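Local coordinates for protein lysozyme C (PDB 5XUW) that hydrolyses the beta-1,4-glycosidic links of bacterial peptidoglycan, lysing bacteria, and carries one bound calcium ion, at residues Asn74-Met79 with Ala95-Arg100. Sequence-based numbering, arbitrary orientation.
Sequences NACNIM and AKRVVR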
loop_
_atom_site.group_PDB
_atom_site.type_symbol
_atom_site.label_atom_id
_atom_site.label_comp_id
_atom_site.label_asym_id
_atom_site.label_seq_id
_atom_site.Cartn_x
_atom_site.Cartn_y
_atom_site.Cartn_z
ATOM N N ASN A 74 3.944 15.843 -2.213
ATOM C CA ASN A 74 3.093 15.607 -1.053
ATOM C C ASN A 74 1.609 15.567 -1.435
ATOM O O ASN A 74 0.760 16.232 -0.820
ATOM C CB ASN A 74 3.378 16.669 0.017
ATOM C CG ASN A 74 2.729 16.357 1.352
ATOM O OD1 ASN A 74 2.389 15.207 1.651
ATOM N ND2 ASN A 74 2.547 17.388 2.165
ATOM N N ALA A 75 1.299 14.776 -2.459
ATOM C CA ALA A 75 -0.071 14.674 -2.972
ATOM C C ALA A 75 -1.092 14.116 -1.970
ATOM O O ALA A 75 -2.291 14.368 -2.115
ATOM C CB ALA A 75 -0.094 13.860 -4.260
ATOM N N CYS A 76 -0.626 13.362 -0.971
ATOM C CA CYS A 76 -1.495 12.889 0.119
ATOM C C CYS A 76 -1.557 13.839 1.319
ATOM O O CYS A 76 -2.269 13.554 2.280
ATOM C CB CYS A 76 -1.065 11.492 0.580
ATOM S SG CYS A 76 -1.202 10.271 -0.740
ATOM N N ASN A 77 -0.818 14.951 1.271
ATOM C CA ASN A 77 -0.879 15.987 2.302
ATOM C C ASN A 77 -0.604 15.405 3.688
ATOM O O ASN A 77 -1.403 15.542 4.618
ATOM C CB ASN A 77 -2.249 16.689 2.251
ATOM C CG ASN A 77 -2.311 17.932 3.118
ATOM O OD1 ASN A 77 -1.291 18.549 3.420
ATOM N ND2 ASN A 77 -3.519 18.303 3.525
ATOM N N ILE A 78 0.531 14.725 3.811
ATOM C CA ILE A 78 0.812 13.975 5.025
ATOM C C ILE A 78 2.307 13.800 5.273
ATOM O O ILE A 78 3.096 13.618 4.334
ATOM C CB ILE A 78 0.070 12.615 4.976
ATOM C CG1 ILE A 78 -0.006 11.979 6.363
ATOM C CG2 ILE A 78 0.695 11.665 3.955
ATOM C CD1 ILE A 78 -0.924 10.780 6.407
ATOM N N MET A 79 2.683 13.866 6.550
ATOM C CA MET A 79 4.042 13.580 6.979
ATOM C C MET A 79 4.308 12.089 6.823
ATOM O O MET A 79 3.463 11.273 7.196
ATOM C CB MET A 79 4.248 13.979 8.451
ATOM C CG MET A 79 5.464 14.838 8.686
ATOM S SD MET A 79 5.247 16.449 7.917
ATOM C CE MET A 79 6.885 17.134 8.139
ATOM N N ALA A 95 -3.266 5.551 -0.380
ATOM C CA ALA A 95 -3.237 4.518 -1.431
ATOM C C ALA A 95 -4.417 4.667 -2.416
ATOM O O ALA A 95 -4.263 4.444 -3.628
ATOM C CB ALA A 95 -3.220 3.132 -0.812
ATOM N N LYS A 96 -5.579 5.063 -1.892
ATOM C CA LYS A 96 -6.738 5.395 -2.731
ATOM C C LYS A 96 -6.405 6.526 -3.726
ATOM O O LYS A 96 -6.778 6.441 -4.893
ATOM C CB LYS A 96 -7.944 5.774 -1.869
ATOM C CG LYS A 96 -8.598 4.598 -1.170
ATOM C CD LYS A 96 -9.742 5.045 -0.286
ATOM C CE LYS A 96 -10.448 3.863 0.348
ATOM N NZ LYS A 96 -11.612 4.283 1.164
ATOM N N ARG A 97 -5.700 7.560 -3.267
ATOM C CA ARG A 97 -5.211 8.631 -4.156
ATOM C C ARG A 97 -4.209 8.055 -5.171
ATOM O O ARG A 97 -4.324 8.320 -6.376
ATOM C CB ARG A 97 -4.638 9.819 -3.331
ATOM C CG ARG A 97 -3.800 10.879 -4.066
ATOM C CD ARG A 97 -4.606 11.820 -4.960
ATOM N NE ARG A 97 -3.758 12.735 -5.765
ATOM C CZ ARG A 97 -2.989 12.379 -6.798
ATOM N NH1 ARG A 97 -2.921 11.113 -7.199
ATOM N NH2 ARG A 97 -2.252 13.292 -7.444
ATOM N N VAL A 98 -3.278 7.213 -4.713
ATOM C CA VAL A 98 -2.259 6.666 -5.613
ATOM C C VAL A 98 -2.885 5.864 -6.760
ATOM O O VAL A 98 -2.510 6.089 -7.918
ATOM C CB VAL A 98 -1.216 5.795 -4.870
ATOM C CG1 VAL A 98 -0.230 5.175 -5.853
ATOM C CG2 VAL A 98 -0.474 6.620 -3.820
ATOM N N VAL A 99 -3.822 4.957 -6.462
ATOM C CA VAL A 99 -4.391 4.088 -7.532
ATOM C C VAL A 99 -5.177 4.813 -8.597
ATOM O O VAL A 99 -5.340 4.271 -9.681
ATOM C CB VAL A 99 -5.424 2.986 -7.129
ATOM C CG1 VAL A 99 -4.787 1.639 -6.953
ATOM C CG2 VAL A 99 -6.422 3.423 -6.068
ATOM N N ARG A 100 -5.736 5.973 -8.267
ATOM C CA ARG A 100 -6.524 6.727 -9.238
ATOM C C ARG A 100 -5.643 7.378 -10.313
ATOM O O ARG A 100 -6.156 7.787 -11.349
ATOM C CB ARG A 100 -7.431 7.747 -8.540
ATOM C CG ARG A 100 -8.509 7.084 -7.703
ATOM C CD ARG A 100 -9.548 8.077 -7.207
ATOM N NE ARG A 100 -10.593 8.335 -8.199
ATOM C CZ ARG A 100 -11.510 9.302 -8.116
ATOM N NH1 ARG A 100 -11.534 10.146 -7.083
ATOM N NH2 ARG A 100 -12.413 9.437 -9.088
#
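R97 reaches from the outer side of its helix and lays one face of its guanidinium over the methyl of A75. The methyl is not centred on the flat group but displaced toward and past its NE–NH2 side: A75 CB lies 3.9 Å from R97 NH2 and 4.1 Å from R97 NE, a van der Waals contact over one face. The arginine gets there by a bend. CG stands anti to the backbone N (chi1 166°), and the turn at chi2 (73°) swings the outer chain alongside the loop; chi4 (71°) then turns the guanidinium out of the plane of its stem and so helps present its face. The inner part of the side chain passes C76, where R97 CG is 4.3 Å from C76 SG, a looser van der Waals contact. NH1 makes a salt bridge to D101, just beyond the segment, which probably limits the rotation of the group.

The loop side is shaped by a type I beta turn from N74 to N77, closed by the hydrogen bond from N77 N to N74 O, 2.9 Å. A75 and C76 occupy its two central positions, which puts the methyl and the sulfur on the helix side. C76 continues into the disulfide with C94, one residue ahead of A95, so a covalent link ties the loop to the helix beside this modest surface contact. Backbone hydrogen bonds of A75 with W63 and C76 with W64, which R97 also touches, hold the turn against the preceding part of the long loop that follows strand 59-60. Helix 89-100 thus lies between this loop and helix 25-36, resting its other flank, through A95 and V99, on W28.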